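PDB 1J2Z: acyl-[acyl-carrier-protein]--UDP-N-acetylglucosamine O-acyltransferase from Helicobacter pylori, which transfers an (R)-3-hydroxyacyl chain from acyl carrier protein to UDP-N-acetylglucosamine, the first step of lipid A biosynthesis. Local coordinates for residues 205-217 with 231-245. Numbering follows the deposited sequence.
Sequences KDIDFIYALYKRL and ELEEHANNPFVKEIC
I244 is the apolar knob of this contact, seated among I210, L213, Y214 and L217 of helix 205-217. Its CD1 meets L213 CD1 tip to tip at 3.6 Å, while its CG2 lies 3.7 Å from Y214 CE2. One turn earlier F240 crosses D206 and I210 at about a right angle; D206 OD1 comes obliquely to F240 CE1 at 3.3 Å, and I210 CD1 to F240 CD2.

The ring of F209 is swung away from its own backbone N (chi1 177°) and reaches the loop before helix 239-245, where N238 ND2 sits over one face, 3.0 Å from F209 CZ, the amide nearly parallel to the ring. V241 CG2 touches the ring edge, and the edge of F209 also points at the face of H235 in a T-shaped pair, centroids 5.8 Å apart. N238 is also the N-cap: its OD1 accepts from V241 N at 3.0 Å, a bond that probably limits rotation of the amide over F209.

The polar contact is a salt bridge between R216 and E231. E231 OE2 approaches the guanidinium edge, with a weak bond from R216 NH2 at 2.9 Å; the placement of NH1 is less certain. The aliphatic part of E231 slides past L213, CG lying 3.4 Å from L213 CD2.

These contacts join three helices of the C-terminal helical domain. Helices 205-217 and 239-245 cross at -42°, helix 224-234 adds E231, and Y214 OH is hydrogen-bonded to P179 O, in the loop leading into strand 181-184 of the left-handed beta-helix.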
ATOM      1  N   LYS A 205     -31.991 -19.054 -16.828  1.00 48.24           N
ATOM      2  CA  LYS A 205     -32.862 -19.760 -15.892  1.00 50.94           C
ATOM      3  C   LYS A 205     -32.214 -19.956 -14.526  1.00 48.73           C
ATOM      4  O   LYS A 205     -32.834 -19.708 -13.493  1.00 45.78           O
ATOM      5  CB  LYS A 205     -33.270 -21.126 -16.455  1.00 54.15           C
ATOM      6  CG  LYS A 205     -32.130 -22.124 -16.559  1.00 60.50           C
ATOM      7  CD  LYS A 205     -32.642 -23.529 -16.826  1.00 67.49           C
ATOM      8  CE  LYS A 205     -31.503 -24.538 -16.791  1.00 72.82           C
ATOM      9  NZ  LYS A 205     -31.977 -25.930 -17.016  1.00 79.06           N
ATOM     10  N   ASP A 206     -30.963 -20.404 -14.526  1.00 48.27           N
ATOM     11  CA  ASP A 206     -30.251 -20.646 -13.279  1.00 48.27           C
ATOM     12  C   ASP A 206     -29.934 -19.356 -12.534  1.00 42.40           C
ATOM     13  O   ASP A 206     -29.874 -19.342 -11.307  1.00 40.86           O
ATOM     14  CB  ASP A 206     -28.971 -21.437 -13.557  1.00 48.30           C
ATOM     15  CG  ASP A 206     -29.254 -22.788 -14.190  1.00 48.78           C
ATOM     16  OD1 ASP A 206     -30.130 -23.518 -13.670  1.00 46.41           O
ATOM     17  OD2 ASP A 206     -28.602 -23.123 -15.201  1.00 41.80           O
ATOM     18  N   ILE A 207     -29.744 -18.271 -13.273  1.00 38.94           N
ATOM     19  CA  ILE A 207     -29.454 -16.995 -12.644  1.00 40.25           C
ATOM     20  C   ILE A 207     -30.671 -16.554 -11.835  1.00 41.22           C
ATOM     21  O   ILE A 207     -30.533 -16.045 -10.721  1.00 38.12           O
ATOM     22  CB  ILE A 207     -29.095 -15.923 -13.695  1.00 41.11           C
ATOM     23  CG1 ILE A 207     -27.780 -16.307 -14.384  1.00 41.96           C
ATOM     24  CG2 ILE A 207     -28.965 -14.557 -13.032  1.00 30.27           C
ATOM     25  CD1 ILE A 207     -27.336 -15.335 -15.462  1.00 45.09           C
ATOM     26  N   ASP A 208     -31.862 -16.765 -12.395  1.00 41.43           N
ATOM     27  CA  ASP A 208     -33.104 -16.404 -11.712  1.00 42.97           C
ATOM     28  C   ASP A 208     -33.242 -17.247 -10.450  1.00 41.57           C
ATOM     29  O   ASP A 208     -33.586 -16.743  -9.380  1.00 41.95           O
ATOM     30  CB  ASP A 208     -34.323 -16.661 -12.605  1.00 46.09           C
ATOM     31  CG  ASP A 208     -34.319 -15.820 -13.861  1.00 48.37           C
ATOM     32  OD1 ASP A 208     -34.099 -14.596 -13.759  1.00 53.32           O
ATOM     33  OD2 ASP A 208     -34.549 -16.383 -14.952  1.00 54.98           O
ATOM     34  N   PHE A 209     -32.977 -18.542 -10.592  1.00 36.37           N
ATOM     35  CA  PHE A 209     -33.065 -19.467  -9.476  1.00 35.95           C
ATOM     36  C   PHE A 209     -32.182 -19.011  -8.319  1.00 30.19           C
ATOM     37  O   PHE A 209     -32.604 -19.025  -7.162  1.00 29.48           O
ATOM     38  CB  PHE A 209     -32.660 -20.871  -9.935  1.00 38.31           C
ATOM     39  CG  PHE A 209     -32.655 -21.893  -8.835  1.00 43.95           C
ATOM     40  CD1 PHE A 209     -31.547 -22.036  -8.005  1.00 45.47           C
ATOM     41  CD2 PHE A 209     -33.765 -22.701  -8.616  1.00 46.82           C
ATOM     42  CE1 PHE A 209     -31.546 -22.969  -6.974  1.00 44.59           C
ATOM     43  CE2 PHE A 209     -33.774 -23.637  -7.586  1.00 46.88           C
ATOM     44  CZ  PHE A 209     -32.663 -23.771  -6.764  1.00 46.12           C
ATOM     45  N   ILE A 210     -30.959 -18.598  -8.638  1.00 30.44           N
ATOM     46  CA  ILE A 210     -30.025 -18.140  -7.614  1.00 29.03           C
ATOM     47  C   ILE A 210     -30.551 -16.914  -6.875  1.00 27.97           C
ATOM     48  O   ILE A 210     -30.501 -16.860  -5.646  1.00 33.64           O
ATOM     49  CB  ILE A 210     -28.640 -17.842  -8.233  1.00 29.94           C
ATOM     50  CG1 ILE A 210     -28.052 -19.144  -8.785  1.00 26.53           C
ATOM     51  CG2 ILE A 210     -27.703 -17.239  -7.180  1.00 24.83           C
ATOM     52  CD1 ILE A 210     -26.756 -18.973  -9.547  1.00 26.18           C
ATOM     53  N   TYR A 211     -31.057 -15.928  -7.611  1.00 34.22           N
ATOM     54  CA  TYR A 211     -31.599 -14.730  -6.973  1.00 37.07           C
ATOM     55  C   TYR A 211     -32.647 -15.155  -5.953  1.00 38.38           C
ATOM     56  O   TYR A 211     -32.614 -14.742  -4.793  1.00 36.85           O
ATOM     57  CB  TYR A 211     -32.277 -13.808  -7.992  1.00 38.78           C
ATOM     58  CG  TYR A 211     -31.368 -12.848  -8.726  1.00 41.26           C
ATOM     59  CD1 TYR A 211     -30.987 -13.090 -10.045  1.00 45.43           C
ATOM     60  CD2 TYR A 211     -30.947 -11.660  -8.128  1.00 43.09           C
ATOM     61  CE1 TYR A 211     -30.220 -12.168 -10.757  1.00 45.66           C
ATOM     62  CE2 TYR A 211     -30.176 -10.730  -8.830  1.00 44.15           C
ATOM     63  CZ  TYR A 211     -29.820 -10.991 -10.145  1.00 45.87           C
ATOM     64  OH  TYR A 211     -29.086 -10.071 -10.858  1.00 45.86           O
ATOM     65  N   ALA A 212     -33.584 -15.980  -6.410  1.00 38.00           N
ATOM     66  CA  ALA A 212     -34.656 -16.477  -5.562  1.00 36.37           C
ATOM     67  C   ALA A 212     -34.082 -17.188  -4.347  1.00 33.34           C
ATOM     68  O   ALA A 212     -34.499 -16.938  -3.217  1.00 35.82           O
ATOM     69  CB  ALA A 212     -35.546 -17.434  -6.357  1.00 34.42           C
ATOM     70  N   LEU A 213     -33.117 -18.070  -4.590  1.00 34.25           N
ATOM     71  CA  LEU A 213     -32.476 -18.833  -3.526  1.00 32.12           C
ATOM     72  C   LEU A 213     -31.945 -17.913  -2.427  1.00 28.94           C
ATOM     73  O   LEU A 213     -32.243 -18.097  -1.247  1.00 28.38           O
ATOM     74  CB  LEU A 213     -31.311 -19.650  -4.093  1.00 28.16           C
ATOM     75  CG  LEU A 213     -30.904 -20.949  -3.385  1.00 33.20           C
ATOM     76  CD1 LEU A 213     -29.458 -21.260  -3.732  1.00 27.57           C
ATOM     77  CD2 LEU A 213     -31.065 -20.841  -1.881  1.00 35.64           C
ATOM     78  N   TYR A 214     -31.149 -16.926  -2.818  1.00 30.61           N
ATOM     79  CA  TYR A 214     -30.575 -16.003  -1.850  1.00 31.46           C
ATOM     80  C   TYR A 214     -31.628 -15.167  -1.139  1.00 35.19           C
ATOM     81  O   TYR A 214     -31.486 -14.857   0.046  1.00 33.85           O
ATOM     82  CB  TYR A 214     -29.545 -15.099  -2.530  1.00 30.22           C
ATOM     83  CG  TYR A 214     -28.168 -15.724  -2.642  1.00 26.62           C
ATOM     84  CD1 TYR A 214     -27.498 -15.778  -3.864  1.00 23.60           C
ATOM     85  CD2 TYR A 214     -27.520 -16.236  -1.516  1.00 29.36           C
ATOM     86  CE1 TYR A 214     -26.220 -16.321  -3.961  1.00 25.93           C
ATOM     87  CE2 TYR A 214     -26.241 -16.782  -1.601  1.00 27.19           C
ATOM     88  CZ  TYR A 214     -25.597 -16.821  -2.824  1.00 24.64           C
ATOM     89  OH  TYR A 214     -24.330 -17.352  -2.907  1.00 32.50           O
ATOM     90  N   LYS A 215     -32.688 -14.805  -1.852  1.00 35.65           N
ATOM     91  CA  LYS A 215     -33.748 -14.013  -1.243  1.00 37.60           C
ATOM     92  C   LYS A 215     -34.386 -14.797  -0.101  1.00 35.61           C
ATOM     93  O   LYS A 215     -34.688 -14.243   0.955  1.00 36.38           O
ATOM     94  CB  LYS A 215     -34.786 -13.630  -2.303  1.00 42.80           C
ATOM     95  CG  LYS A 215     -34.228 -12.638  -3.320  1.00 55.73           C
ATOM     96  CD  LYS A 215     -35.145 -12.391  -4.510  1.00 60.79           C
ATOM     97  CE  LYS A 215     -34.474 -11.438  -5.505  1.00 63.16           C
ATOM     98  NZ  LYS A 215     -35.250 -11.238  -6.760  1.00 53.16           N
ATOM     99  N   ARG A 216     -34.564 -16.097  -0.303  1.00 34.29           N
ATOM    100  CA  ARG A 216     -35.153 -16.943   0.728  1.00 37.43           C
ATOM    101  C   ARG A 216     -34.140 -17.241   1.827  1.00 38.89           C
ATOM    102  O   ARG A 216     -34.486 -17.270   3.010  1.00 36.55           O
ATOM    103  CB  ARG A 216     -35.664 -18.248   0.111  1.00 35.97           C
ATOM    104  CG  ARG A 216     -36.899 -18.050  -0.754  1.00 35.30           C
ATOM    105  CD  ARG A 216     -37.417 -19.353  -1.336  1.00 43.80           C
ATOM    106  NE  ARG A 216     -36.575 -19.857  -2.416  1.00 44.83           N
ATOM    107  CZ  ARG A 216     -35.893 -20.993  -2.350  1.00 44.52           C
ATOM    108  NH1 ARG A 216     -35.959 -21.731  -1.253  1.00 46.36           N
ATOM    109  NH2 ARG A 216     -35.153 -21.392  -3.379  1.00 37.60           N
ATOM    110  N   LEU A 217     -32.884 -17.441   1.437  1.00 33.04           N
ATOM    111  CA  LEU A 217     -31.830 -17.731   2.401  1.00 32.14           C
ATOM    112  C   LEU A 217     -31.604 -16.593   3.381  1.00 33.18           C
ATOM    113  O   LEU A 217     -31.382 -16.825   4.575  1.00 29.40           O
ATOM    114  CB  LEU A 217     -30.509 -18.030   1.687  1.00 31.06           C
ATOM    115  CG  LEU A 217     -30.331 -19.433   1.110  1.00 26.23           C
ATOM    116  CD1 LEU A 217     -29.001 -19.514   0.374  1.00 27.99           C
ATOM    117  CD2 LEU A 217     -30.393 -20.461   2.238  1.00 26.13           C
ATOM    118  N   GLU A 231     -33.066 -25.775   2.602  1.00 36.07           N
ATOM    119  CA  GLU A 231     -32.892 -25.619   1.168  1.00 35.18           C
ATOM    120  C   GLU A 231     -32.301 -26.890   0.559  1.00 38.53           C
ATOM    121  O   GLU A 231     -32.638 -27.271  -0.562  1.00 37.74           O
ATOM    122  CB  GLU A 231     -31.977 -24.426   0.896  1.00 41.61           C
ATOM    123  CG  GLU A 231     -32.256 -23.712  -0.404  1.00 42.13           C
ATOM    124  CD  GLU A 231     -33.690 -23.232  -0.499  1.00 41.48           C
ATOM    125  OE1 GLU A 231     -34.174 -22.592   0.456  1.00 42.87           O
ATOM    126  OE2 GLU A 231     -34.333 -23.491  -1.533  1.00 41.03           O
ATOM    127  N   LEU A 232     -31.417 -27.541   1.307  1.00 35.91           N
ATOM    128  CA  LEU A 232     -30.783 -28.771   0.855  1.00 43.07           C
ATOM    129  C   LEU A 232     -31.784 -29.926   0.855  1.00 48.48           C
ATOM    130  O   LEU A 232     -31.646 -30.883   0.089  1.00 46.22           O
ATOM    131  CB  LEU A 232     -29.599 -29.107   1.761  1.00 40.73           C
ATOM    132  CG  LEU A 232     -28.392 -28.176   1.630  1.00 42.92           C
ATOM    133  CD1 LEU A 232     -27.490 -28.326   2.844  1.00 39.74           C
ATOM    134  CD2 LEU A 232     -27.639 -28.490   0.340  1.00 40.99           C
ATOM    135  N   GLU A 233     -32.789 -29.829   1.719  1.00 49.62           N
ATOM    136  CA  GLU A 233     -33.819 -30.854   1.812  1.00 54.27           C
ATOM    137  C   GLU A 233     -34.819 -30.705   0.669  1.00 58.29           C
ATOM    138  O   GLU A 233     -35.110 -31.667  -0.041  1.00 60.73           O
ATOM    139  CB  GLU A 233     -34.553 -30.748   3.153  1.00 54.62           C
ATOM    140  CG  GLU A 233     -33.720 -31.163   4.356  1.00 65.57           C
ATOM    141  CD  GLU A 233     -34.436 -30.928   5.678  1.00 70.36           C
ATOM    142  OE1 GLU A 233     -35.586 -31.393   5.829  1.00 72.42           O
ATOM    143  OE2 GLU A 233     -33.843 -30.282   6.569  1.00 74.72           O
ATOM    144  N   GLU A 234     -35.334 -29.492   0.495  1.00 60.29           N
ATOM    145  CA  GLU A 234     -36.311 -29.217  -0.550  1.00 62.83           C
ATOM    146  C   GLU A 234     -35.716 -29.241  -1.953  1.00 63.04           C
ATOM    147  O   GLU A 234     -36.440 -29.118  -2.939  1.00 65.79           O
ATOM    148  CB  GLU A 234     -36.978 -27.861  -0.300  1.00 67.45           C
ATOM    149  CG  GLU A 234     -37.690 -27.758   1.043  1.00 78.16           C
ATOM    150  CD  GLU A 234     -38.516 -26.488   1.178  1.00 83.48           C
ATOM    151  OE1 GLU A 234     -37.952 -25.384   1.009  1.00 87.91           O
ATOM    152  OE2 GLU A 234     -39.730 -26.595   1.457  1.00 85.65           O
ATOM    153  N   HIS A 235     -34.401 -29.402  -2.047  1.00 62.79           N
ATOM    154  CA  HIS A 235     -33.738 -29.439  -3.345  1.00 60.91           C
ATOM    155  C   HIS A 235     -32.500 -30.321  -3.307  1.00 61.87           C
ATOM    156  O   HIS A 235     -31.409 -29.889  -3.685  1.00 63.02           O
ATOM    157  CB  HIS A 235     -33.341 -28.028  -3.778  1.00 58.16           C
ATOM    158  CG  HIS A 235     -34.499 -27.091  -3.920  1.00 54.97           C
ATOM    159  ND1 HIS A 235     -35.517 -27.299  -4.825  1.00 56.59           N
ATOM    160  CD2 HIS A 235     -34.798 -25.940  -3.274  1.00 55.20           C
ATOM    161  CE1 HIS A 235     -36.393 -26.315  -4.733  1.00 53.02           C
ATOM    162  NE2 HIS A 235     -35.981 -25.477  -3.799  1.00 57.96           N
ATOM    163  N   ALA A 236     -32.677 -31.558  -2.854  1.00 62.24           N
ATOM    164  CA  ALA A 236     -31.575 -32.509  -2.756  1.00 62.63           C
ATOM    165  C   ALA A 236     -30.840 -32.652  -4.084  1.00 64.30           C
ATOM    166  O   ALA A 236     -29.679 -33.066  -4.122  1.00 61.13           O
ATOM    167  CB  ALA A 236     -32.099 -33.861  -2.301  1.00 68.71           C
ATOM    168  N   ASN A 237     -31.518 -32.312  -5.174  1.00 65.70           N
ATOM    169  CA  ASN A 237     -30.917 -32.404  -6.495  1.00 65.19           C
ATOM    170  C   ASN A 237     -30.946 -31.060  -7.210  1.00 64.85           C
ATOM    171  O   ASN A 237     -31.882 -30.745  -7.946  1.00 70.78           O
ATOM    172  CB  ASN A 237     -31.639 -33.457  -7.336  1.00 70.06           C
ATOM    173  CG  ASN A 237     -31.571 -34.837  -6.717  1.00 73.66           C
ATOM    174  OD1 ASN A 237     -30.488 -35.341  -6.412  1.00 73.68           O
ATOM    175  ND2 ASN A 237     -32.729 -35.460  -6.528  1.00 79.04           N
ATOM    176  N   ASN A 238     -29.907 -30.272  -6.970  1.00 55.27           N
ATOM    177  CA  ASN A 238     -29.751 -28.957  -7.572  1.00 53.25           C
ATOM    178  C   ASN A 238     -28.335 -28.526  -7.232  1.00 47.72           C
ATOM    179  O   ASN A 238     -28.041 -28.176  -6.089  1.00 48.87           O
ATOM    180  CB  ASN A 238     -30.756 -27.964  -6.991  1.00 55.94           C
ATOM    181  CG  ASN A 238     -30.681 -26.608  -7.661  1.00 57.44           C
ATOM    182  OD1 ASN A 238     -29.654 -25.929  -7.601  1.00 58.83           O
ATOM    183  ND2 ASN A 238     -31.767 -26.207  -8.311  1.00 51.62           N
ATOM    184  N   PRO A 239     -27.441 -28.538  -8.229  1.00 43.38           N
ATOM    185  CA  PRO A 239     -26.038 -28.160  -8.050  1.00 42.01           C
ATOM    186  C   PRO A 239     -25.826 -26.819  -7.365  1.00 37.76           C
ATOM    187  O   PRO A 239     -24.979 -26.698  -6.487  1.00 40.02           O
ATOM    188  CB  PRO A 239     -25.499 -28.176  -9.477  1.00 39.59           C
ATOM    189  CG  PRO A 239     -26.689 -27.740 -10.275  1.00 46.21           C
ATOM    190  CD  PRO A 239     -27.794 -28.560  -9.659  1.00 44.29           C
ATOM    191  N   PHE A 240     -26.600 -25.815  -7.762  1.00 38.80           N
ATOM    192  CA  PHE A 240     -26.464 -24.485  -7.182  1.00 35.61           C
ATOM    193  C   PHE A 240     -26.796 -24.453  -5.696  1.00 33.56           C
ATOM    194  O   PHE A 240     -26.093 -23.814  -4.914  1.00 32.84           O
ATOM    195  CB  PHE A 240     -27.332 -23.497  -7.956  1.00 35.34           C
ATOM    196  CG  PHE A 240     -27.079 -23.523  -9.434  1.00 42.69           C
ATOM    197  CD1 PHE A 240     -27.924 -24.230 -10.287  1.00 42.95           C
ATOM    198  CD2 PHE A 240     -25.964 -22.888  -9.971  1.00 40.56           C
ATOM    199  CE1 PHE A 240     -27.662 -24.307 -11.652  1.00 42.25           C
ATOM    200  CE2 PHE A 240     -25.692 -22.959 -11.338  1.00 47.18           C
ATOM    201  CZ  PHE A 240     -26.543 -23.671 -12.178  1.00 46.86           C
ATOM    202  N   VAL A 241     -27.861 -25.142  -5.306  1.00 33.34           N
ATOM    203  CA  VAL A 241     -28.243 -25.192  -3.902  1.00 29.22           C
ATOM    204  C   VAL A 241     -27.124 -25.874  -3.121  1.00 35.71           C
ATOM    205  O   VAL A 241     -26.732 -25.416  -2.042  1.00 30.59           O
ATOM    206  CB  VAL A 241     -29.555 -25.982  -3.711  1.00 32.88           C
ATOM    207  CG1 VAL A 241     -29.811 -26.243  -2.229  1.00 32.15           C
ATOM    208  CG2 VAL A 241     -30.711 -25.204  -4.314  1.00 34.35           C
ATOM    209  N   LYS A 242     -26.607 -26.968  -3.677  1.00 29.92           N
ATOM    210  CA  LYS A 242     -25.533 -27.715  -3.029  1.00 38.95           C
ATOM    211  C   LYS A 242     -24.289 -26.852  -2.853  1.00 32.54           C
ATOM    212  O   LYS A 242     -23.697 -26.797  -1.774  1.00 33.51           O
ATOM    213  CB  LYS A 242     -25.165 -28.954  -3.858  1.00 46.01           C
ATOM    214  CG  LYS A 242     -26.286 -29.970  -4.012  1.00 61.70           C
ATOM    215  CD  LYS A 242     -25.805 -31.208  -4.765  1.00 72.16           C
ATOM    216  CE  LYS A 242     -26.908 -32.253  -4.880  1.00 79.86           C
ATOM    217  NZ  LYS A 242     -26.458 -33.480  -5.596  1.00 81.67           N
ATOM    218  N   GLU A 243     -23.900 -26.180  -3.927  1.00 32.12           N
ATOM    219  CA  GLU A 243     -22.720 -25.327  -3.924  1.00 34.99           C
ATOM    220  C   GLU A 243     -22.836 -24.181  -2.925  1.00 34.71           C
ATOM    221  O   GLU A 243     -21.914 -23.912  -2.159  1.00 30.29           O
ATOM    222  CB  GLU A 243     -22.507 -24.757  -5.323  1.00 36.49           C
ATOM    223  CG  GLU A 243     -21.231 -23.972  -5.493  1.00 44.53           C
ATOM    224  CD  GLU A 243     -21.043 -23.499  -6.919  1.00 53.13           C
ATOM    225  OE1 GLU A 243     -19.964 -22.941  -7.220  1.00 55.68           O
ATOM    226  OE2 GLU A 243     -21.975 -23.682  -7.735  1.00 47.47           O
ATOM    227  N   ILE A 244     -23.984 -23.514  -2.937  1.00 35.12           N
ATOM    228  CA  ILE A 244     -24.226 -22.375  -2.060  1.00 31.19           C
ATOM    229  C   ILE A 244     -24.486 -22.739  -0.601  1.00 28.65           C
ATOM    230  O   ILE A 244     -23.850 -22.197   0.303  1.00 26.59           O
ATOM    231  CB  ILE A 244     -25.406 -21.540  -2.597  1.00 25.93           C
ATOM    232  CG1 ILE A 244     -25.023 -20.948  -3.954  1.00 24.95           C
ATOM    233  CG2 ILE A 244     -25.778 -20.445  -1.609  1.00 29.93           C
ATOM    234  CD1 ILE A 244     -26.131 -20.205  -4.654  1.00 19.90           C
ATOM    235  N   CYS A 245     -25.413 -23.660  -0.370  1.00 28.39           N
ATOM    236  CA  CYS A 245     -25.755 -24.051   0.991  1.00 29.24           C
ATOM    237  C   CYS A 245     -24.671 -24.812   1.745  1.00 27.30           C
ATOM    238  O   CYS A 245     -24.488 -24.602   2.946  1.00 30.17           O
ATOM    239  CB  CYS A 245     -27.061 -24.846   0.981  1.00 28.62           C
ATOM    240  SG  CYS A 245     -28.432 -23.870   0.341  1.00 32.50           S
TER